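Long-range contacts in aminoglycoside 3'-phosphotransferase AphA1-IAB (Acinetobacter baumannii, PDB 4FEV), which catalyses ATP-dependent phosphorylation of kanamycin and related aminoglycosides at the 3'-hydroxyl, which makes the bacterium resistant to these antibiotics: residues A[39-44]-A[52-57]; A[84-89]-A[96-101]. All blocks are in the same frame, centred on the assembly; numbering follows the deposited sequence.

Contact 1: A[39-44]-A[52-57]; sequences ATIYRL and ELFLKH. With PP1 (1-ter-butyl-3-p-tolyl-1H-pyrazolo[3,4-D]pyrimidin-4-ylamine), chain H.
F54 is caught between I41 and R43 of the partner strand and the bound inhibitor PP1. One face of its ring lies against the pyrazolopyrimidine, F54 CE2 coming within 3.4 Å of PP1 C6. From the partner strand, I41 CG2 comes obliquely within 3.9 Å of F54 CD1, and R43 CB within 3.7 Å of F54 CE1. With CG anti to its carbonyl carbon (chi1 -79°), the phenyl swings toward these neighbours and presents a flat, apolar surface to the flat heterocycle. I41 adds a second grip: its CD1 rests 3.6 Å from C29 of the inhibitor's tert-butyl group, a good match for a branched aliphatic chain.

R43 continues past F54 to E52, whose OE2 sits at the edge of the guanidinium in a salt bridge. The planes of the two charged groups stand 82° apart; the modelled separation is too short to be taken literally.

On the opposite face of the sheet, L44 CD1 packs 3.9 Å from L55 CB; both leucines are buried, and W29, W96 and L98 of the flanking strands also touch L55. A water joins two polar rings at their edges, 2.9 Å from Y42 OH and 2.8 Å from H57 ND1. H57 NE2 is hydrogen-bonded to D94, so both ring nitrogens have partners, which suits histidine here.

Paired backbone bonds at T40–H57, Y42–L55 and L44–L53 fix the register, with Y42 N to L55 O nearly straight at 171°. K56, on the inhibitor's face, extends its amine to salt bridges with E69 of helix 61-76 and with D217. A lysine on this strand paired with a helix glutamate recalls protein kinases, and the antiparallel hairpin roofs part of what is probably the ATP pocket, here filled by a kinase inhibitor.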
loop_
_atom_site.group_PDB
_atom_site.type_symbol
_atom_site.label_atom_id
_atom_site.label_comp_id
_atom_site.label_asym_id
_atom_site.label_seq_id
_atom_site.Cartn_x
_atom_site.Cartn_y
_atom_site.Cartn_z
ATOM N N ALA A 39 -4.789 -5.573 9.978
ATOM C CA ALA A 39 -3.941 -6.084 11.034
ATOM C C ALA A 39 -3.831 -5.104 12.197
ATOM O O ALA A 39 -3.846 -3.885 12.003
ATOM C CB ALA A 39 -2.563 -6.404 10.475
ATOM N N THR A 40 -3.734 -5.641 13.407
ATOM C CA THR A 40 -3.394 -4.827 14.559
ATOM C C THR A 40 -1.954 -4.342 14.396
ATOM O O THR A 40 -1.057 -5.123 14.083
ATOM C CB THR A 40 -3.538 -5.620 15.866
ATOM O OG1 THR A 40 -4.877 -6.123 15.976
ATOM C CG2 THR A 40 -3.224 -4.737 17.064
ATOM N N ILE A 41 -1.738 -3.046 14.589
ATOM C CA ILE A 41 -0.411 -2.466 14.429
ATOM C C ILE A 41 0.137 -1.924 15.751
ATOM O O ILE A 41 -0.496 -1.086 16.397
ATOM C CB ILE A 41 -0.436 -1.341 13.395
ATOM C CG1 ILE A 41 -0.884 -1.898 12.036
ATOM C CG2 ILE A 41 0.944 -0.664 13.316
ATOM C CD1 ILE A 41 -1.327 -0.839 11.059
ATOM N N TYR A 42 1.311 -2.414 16.143
ATOM C CA TYR A 42 2.025 -1.914 17.323
ATOM C C TYR A 42 3.262 -1.122 16.934
ATOM O O TYR A 42 4.042 -1.551 16.079
ATOM C CB TYR A 42 2.468 -3.069 18.221
ATOM C CG TYR A 42 1.336 -3.923 18.735
ATOM C CD1 TYR A 42 0.565 -3.513 19.814
ATOM C CD2 TYR A 42 1.044 -5.140 18.143
ATOM C CE1 TYR A 42 -0.469 -4.292 20.288
ATOM C CE2 TYR A 42 0.016 -5.927 18.605
ATOM C CZ TYR A 42 -0.739 -5.501 19.678
ATOM O OH TYR A 42 -1.767 -6.288 20.139
ATOM N N ARG A 43 3.447 0.029 17.574
ATOM C CA ARG A 43 4.699 0.764 17.471
ATOM C C ARG A 43 5.555 0.449 18.694
ATOM O O ARG A 43 5.078 0.501 19.828
ATOM C CB ARG A 43 4.446 2.268 17.370
ATOM C CG ARG A 43 5.694 3.106 17.088
ATOM C CD ARG A 43 5.322 4.569 16.786
ATOM N NE ARG A 43 4.865 5.278 17.981
ATOM C CZ ARG A 43 5.666 5.971 18.785
ATOM N NH1 ARG A 43 5.175 6.587 19.853
ATOM N NH2 ARG A 43 6.962 6.055 18.519
ATOM N N LEU A 44 6.812 0.102 18.450
ATOM C CA LEU A 44 7.753 -0.245 19.506
ATOM C C LEU A 44 8.828 0.821 19.535
ATOM O O LEU A 44 9.481 1.075 18.530
ATOM C CB LEU A 44 8.381 -1.611 19.248
ATOM C CG LEU A 44 7.487 -2.837 19.442
ATOM C CD1 LEU A 44 6.540 -3.046 18.275
ATOM C CD2 LEU A 44 8.345 -4.071 19.661
ATOM N N GLU A 52 13.276 2.334 16.365
ATOM C CA GLU A 52 11.836 2.135 16.426
ATOM C C GLU A 52 11.446 0.984 15.496
ATOM O O GLU A 52 12.016 0.834 14.418
ATOM C CB GLU A 52 11.120 3.414 16.004
ATOM C CG GLU A 52 9.604 3.337 16.026
ATOM C CD GLU A 52 8.955 4.695 15.817
ATOM O OE1 GLU A 52 8.922 5.171 14.662
ATOM O OE2 GLU A 52 8.484 5.293 16.808
ATOM N N LEU A 53 10.482 0.177 15.927
ATOM C CA LEU A 53 10.007 -0.961 15.142
ATOM C C LEU A 53 8.489 -0.928 15.022
ATOM O O LEU A 53 7.800 -0.326 15.858
ATOM C CB LEU A 53 10.398 -2.281 15.808
ATOM C CG LEU A 53 11.852 -2.519 16.195
ATOM C CD1 LEU A 53 12.009 -3.854 16.930
ATOM C CD2 LEU A 53 12.743 -2.469 14.965
ATOM N N PHE A 54 7.971 -1.596 13.999
ATOM C CA PHE A 54 6.542 -1.861 13.913
ATOM C C PHE A 54 6.237 -3.355 13.908
ATOM O O PHE A 54 6.951 -4.148 13.289
ATOM C CB PHE A 54 5.934 -1.183 12.686
ATOM C CG PHE A 54 5.699 0.279 12.880
ATOM C CD1 PHE A 54 4.545 0.724 13.500
ATOM C CD2 PHE A 54 6.636 1.212 12.465
ATOM C CE1 PHE A 54 4.323 2.076 13.702
ATOM C CE2 PHE A 54 6.414 2.573 12.660
ATOM C CZ PHE A 54 5.259 2.999 13.279
ATOM N N LEU A 55 5.172 -3.734 14.608
ATOM C CA LEU A 55 4.742 -5.125 14.624
ATOM C C LEU A 55 3.295 -5.278 14.153
ATOM O O LEU A 55 2.367 -4.743 14.770
ATOM C CB LEU A 55 4.926 -5.726 16.018
ATOM C CG LEU A 55 4.451 -7.161 16.264
ATOM C CD1 LEU A 55 5.171 -8.152 15.350
ATOM C CD2 LEU A 55 4.667 -7.537 17.725
ATOM N N LYS A 56 3.112 -6.007 13.055
ATOM C CA LYS A 56 1.784 -6.309 12.538
ATOM C C LYS A 56 1.326 -7.696 12.965
ATOM O O LYS A 56 2.074 -8.671 12.859
ATOM C CB LYS A 56 1.766 -6.252 11.017
ATOM C CG LYS A 56 1.588 -4.891 10.428
ATOM C CD LYS A 56 1.091 -5.036 8.994
ATOM C CE LYS A 56 0.957 -3.691 8.321
ATOM N NZ LYS A 56 0.311 -3.821 6.990
ATOM N N HIS A 57 0.085 -7.785 13.430
ATOM C CA HIS A 57 -0.496 -9.060 13.811
ATOM C C HIS A 57 -1.810 -9.285 13.076
ATOM O O HIS A 57 -2.785 -8.544 13.272
ATOM C CB HIS A 57 -0.725 -9.117 15.319
ATOM C CG HIS A 57 -1.454 -10.345 15.770
ATOM N ND1 HIS A 57 -2.359 -10.335 16.808
ATOM C CD2 HIS A 57 -1.410 -11.622 15.322
ATOM C CE1 HIS A 57 -2.846 -11.552 16.978
ATOM N NE2 HIS A 57 -2.287 -12.351 16.087
HETATM N N1 PP1 H . 3.774 1.480 9.306
HETATM C C2 PP1 H . 7.324 1.342 8.735
HETATM N N3 PP1 H . 6.090 0.879 8.793
HETATM C C4 PP1 H . 5.079 1.689 9.159
HETATM C C5 PP1 H . 5.314 3.021 9.471
HETATM C C6 PP1 H . 6.642 3.467 9.391
HETATM N N7 PP1 H . 7.587 2.602 9.028
HETATM N N8 PP1 H . 3.174 2.500 9.668
HETATM C C9 PP1 H . 4.036 3.522 9.769
HETATM N N10 PP1 H . 7.053 4.709 9.652
HETATM C C11 PP1 H . 3.677 4.803 10.211
HETATM C C12 PP1 H . 4.540 5.892 10.224
HETATM C C13 PP1 H . 4.129 7.143 10.668
HETATM C C14 PP1 H . 2.826 7.320 11.103
HETATM C C15 PP1 H . 1.942 6.245 11.089
HETATM C C16 PP1 H . 2.364 4.999 10.632
HETATM C C24 PP1 H . 2.371 8.696 11.591
HETATM C C28 PP1 H . 3.093 0.176 9.052
HETATM C C29 PP1 H . 1.598 0.392 9.292
HETATM C C33 PP1 H . 3.334 -0.228 7.586
HETATM C C37 PP1 H . 3.652 -0.888 10.005
HETATM O O HOH W 1 -3.036 -8.580 18.829
#

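Contact 2: A[84-89]-A[96-101]; sequences TIKHFI and WLLTTA. With PP1 (1-ter-butyl-3-p-tolyl-1H-pyrazolo[3,4-D]pyrimidin-4-ylamine), chain H.
T84 and T100 close one end of this hairpin with side chain and backbone together. T84 N donates to T100 OG1 at 3.1 Å, while T84 O accepts from T100 N. The hydroxyl of T100, set between its N and carbonyl carbon (chi1 61°), thereby faces the partner strand; threonine supplies both this acceptor and a branched chain suited to a strand.

I85 lies on the face that also carries F88, L97 and T99, and its CG2 meets L97 CD1 at 4.2 Å, crossing at about a right angle. K86 and H87 form a classic beta bulge: both amides point at L98 O, K86 N at 2.8 Å and H87 N at 3.3 Å, so one carbonyl serves two donors. The extra residue puts K86 CB 3.9 Å from L98 CD2, a fit for its aliphatic stem before the chain bends away. Regular pairing resumes at H87, whose O accepts from L98 N; its imidazole leaves the hairpin, and the ring nitrogen ND1 suits the place by hydrogen-bonding to D23.

F88 and L97 follow as a non-hydrogen-bonded pair. A chi1 of 173° carries the F88 ring toward W96 and L97, setting CD1 3.9 Å from L97 CD1. Two backbone hydrogen bonds of 2.9 Å join I89 N to W96 O and W96 N to I89 O; beta-branched I89 suits an edge strand, while the broad indole of W96 reaches L55.

Helix 61-76 packs on the I85, F88 and L97 side through L73, M70, T67 and V66. H87 and I89 touch L20 of a loop, strand 85-91 edges the sheet, and strand 53-59 flanks strand 94-100.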
loop_
_atom_site.group_PDB
_atom_site.type_symbol
_atom_site.label_atom_id
_atom_site.label_comp_id
_atom_site.label_asym_id
_atom_site.label_seq_id
_atom_site.Cartn_x
_atom_site.Cartn_y
_atom_site.Cartn_z
ATOM N N THR A 84 12.668 -2.842 6.776
ATOM C CA THR A 84 13.398 -4.111 6.777
ATOM C C THR A 84 12.699 -5.142 7.669
ATOM O O THR A 84 12.299 -4.823 8.789
ATOM C CB THR A 84 14.834 -3.889 7.279
ATOM O OG1 THR A 84 15.479 -2.922 6.441
ATOM C CG2 THR A 84 15.628 -5.189 7.267
ATOM N N ILE A 85 12.541 -6.364 7.165
ATOM C CA ILE A 85 11.954 -7.456 7.948
ATOM C C ILE A 85 12.928 -7.915 9.025
ATOM O O ILE A 85 14.037 -8.360 8.720
ATOM C CB ILE A 85 11.562 -8.665 7.043
ATOM C CG1 ILE A 85 10.545 -8.238 5.971
ATOM C CG2 ILE A 85 11.022 -9.819 7.875
ATOM C CD1 ILE A 85 10.416 -9.222 4.822
ATOM N N LYS A 86 12.536 -7.784 10.289
ATOM C CA LYS A 86 13.354 -8.302 11.379
ATOM C C LYS A 86 12.967 -9.740 11.680
ATOM O O LYS A 86 13.821 -10.580 11.961
ATOM C CB LYS A 86 13.207 -7.462 12.649
ATOM C CG LYS A 86 14.108 -6.244 12.701
ATOM C CD LYS A 86 14.261 -5.762 14.138
ATOM C CE LYS A 86 15.726 -5.724 14.565
ATOM N NZ LYS A 86 16.516 -4.769 13.732
ATOM N N HIS A 87 11.672 -10.016 11.607
ATOM C CA HIS A 87 11.155 -11.302 12.027
ATOM C C HIS A 87 9.735 -11.478 11.505
ATOM O O HIS A 87 8.959 -10.517 11.462
ATOM C CB HIS A 87 11.166 -11.360 13.552
ATOM C CG HIS A 87 11.337 -12.736 14.104
ATOM N ND1 HIS A 87 12.335 -13.055 14.999
ATOM C CD2 HIS A 87 10.636 -13.875 13.898
ATOM C CE1 HIS A 87 12.244 -14.333 15.317
ATOM N NE2 HIS A 87 11.221 -14.854 14.660
ATOM N N PHE A 88 9.412 -12.695 11.076
ATOM C CA PHE A 88 8.053 -13.032 10.642
ATOM C C PHE A 88 7.712 -14.429 11.126
ATOM O O PHE A 88 8.537 -15.343 11.040
ATOM C CB PHE A 88 7.924 -12.960 9.118
ATOM C CG PHE A 88 6.599 -13.445 8.590
ATOM C CD1 PHE A 88 5.493 -12.594 8.566
ATOM C CD2 PHE A 88 6.453 -14.742 8.112
ATOM C CE1 PHE A 88 4.265 -13.033 8.091
ATOM C CE2 PHE A 88 5.227 -15.189 7.631
ATOM C CZ PHE A 88 4.126 -14.326 7.618
ATOM N N ILE A 89 6.504 -14.590 11.649
ATOM C CA ILE A 89 6.022 -15.895 12.085
ATOM C C ILE A 89 4.655 -16.172 11.476
ATOM O O ILE A 89 3.788 -15.300 11.470
ATOM C CB ILE A 89 5.893 -15.962 13.616
ATOM C CG1 ILE A 89 7.232 -15.646 14.279
ATOM C CG2 ILE A 89 5.372 -17.329 14.051
ATOM C CD1 ILE A 89 7.128 -15.321 15.753
ATOM N N TRP A 96 2.599 -12.757 12.331
ATOM C CA TRP A 96 3.254 -11.647 13.004
ATOM C C TRP A 96 4.384 -11.154 12.106
ATOM O O TRP A 96 5.239 -11.936 11.695
ATOM C CB TRP A 96 3.831 -12.087 14.349
ATOM C CG TRP A 96 2.805 -12.591 15.321
ATOM C CD1 TRP A 96 2.263 -13.841 15.370
ATOM C CD2 TRP A 96 2.206 -11.847 16.391
ATOM N NE1 TRP A 96 1.358 -13.922 16.408
ATOM C CE2 TRP A 96 1.305 -12.709 17.047
ATOM C CE3 TRP A 96 2.347 -10.533 16.858
ATOM C CZ2 TRP A 96 0.546 -12.301 18.146
ATOM C CZ3 TRP A 96 1.583 -10.126 17.947
ATOM C CH2 TRP A 96 0.696 -11.009 18.577
ATOM N N LEU A 97 4.378 -9.864 11.807
ATOM C CA LEU A 97 5.422 -9.263 10.999
ATOM C C LEU A 97 6.077 -8.115 11.754
ATOM O O LEU A 97 5.431 -7.111 12.050
ATOM C CB LEU A 97 4.834 -8.757 9.688
ATOM C CG LEU A 97 5.803 -8.059 8.742
ATOM C CD1 LEU A 97 6.984 -8.986 8.430
ATOM C CD2 LEU A 97 5.050 -7.658 7.476
ATOM N N LEU A 98 7.364 -8.264 12.050
ATOM C CA LEU A 98 8.126 -7.229 12.739
ATOM C C LEU A 98 9.099 -6.560 11.779
ATOM O O LEU A 98 9.962 -7.225 11.199
ATOM C CB LEU A 98 8.905 -7.838 13.908
ATOM C CG LEU A 98 9.739 -6.878 14.764
ATOM C CD1 LEU A 98 8.832 -5.947 15.603
ATOM C CD2 LEU A 98 10.711 -7.644 15.650
ATOM N N THR A 99 8.972 -5.249 11.624
ATOM C CA THR A 99 9.823 -4.494 10.711
ATOM C C THR A 99 10.436 -3.271 11.389
ATOM O O THR A 99 9.935 -2.811 12.419
ATOM C CB THR A 99 9.026 -3.995 9.486
ATOM O OG1 THR A 99 7.977 -3.120 9.927
ATOM C CG2 THR A 99 8.419 -5.169 8.716
ATOM N N THR A 100 11.502 -2.736 10.791
ATOM C CA THR A 100 12.096 -1.478 11.245
ATOM C C THR A 100 11.253 -0.304 10.760
ATOM O O THR A 100 10.729 -0.323 9.656
ATOM C CB THR A 100 13.524 -1.284 10.710
ATOM O OG1 THR A 100 13.492 -1.253 9.278
ATOM C CG2 THR A 100 14.456 -2.411 11.193
ATOM N N ALA A 101 11.110 0.714 11.596
ATOM C CA ALA A 101 10.343 1.879 11.193
ATOM C C ALA A 101 11.161 2.712 10.219
ATOM O O ALA A 101 12.381 2.799 10.326
ATOM C CB ALA A 101 9.944 2.712 12.413
HETATM N N1 PP1 H . 3.774 1.480 9.306
HETATM C C2 PP1 H . 7.324 1.342 8.735
HETATM N N3 PP1 H . 6.090 0.879 8.793
HETATM C C4 PP1 H . 5.079 1.689 9.159
HETATM C C5 PP1 H . 5.314 3.021 9.471
HETATM C C6 PP1 H . 6.642 3.467 9.391
HETATM N N7 PP1 H . 7.587 2.602 9.028
HETATM N N8 PP1 H . 3.174 2.500 9.668
HETATM C C9 PP1 H . 4.036 3.522 9.769
HETATM N N10 PP1 H . 7.053 4.709 9.652
HETATM C C11 PP1 H . 3.677 4.803 10.211
HETATM C C12 PP1 H . 4.540 5.892 10.224
HETATM C C13 PP1 H . 4.129 7.143 10.668
HETATM C C14 PP1 H . 2.826 7.320 11.103
HETATM C C15 PP1 H . 1.942 6.245 11.089
HETATM C C16 PP1 H . 2.364 4.999 10.632
HETATM C C24 PP1 H . 2.371 8.696 11.591
HETATM C C28 PP1 H . 3.093 0.176 9.052
HETATM C C29 PP1 H . 1.598 0.392 9.292
HETATM C C33 PP1 H . 3.334 -0.228 7.586
HETATM C C37 PP1 H . 3.652 -0.888 10.005
#

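Contact 1 closes before contact 2 opens, so the two hairpins follow one another along the chain, with helix 61-76 between them. Their centres lie about 9 Å apart in a single antiparallel sheet of order 28-32, 40-45, 53-59, 94-100, 85-91. Strands 53-59 and 94-100 are the seam: K56 N and F54 N probably donate to L97 O and T99 O, and the rings of H57 and W96 stack. Both contacts touch PP1, contact 2 through the backbone of T100 and A101, next to I102, whose O is hydrogen-bonded to the inhibitor. Together they supply four of the five strands of a kinase-like N-terminal lobe, which probably covers the nucleotide site.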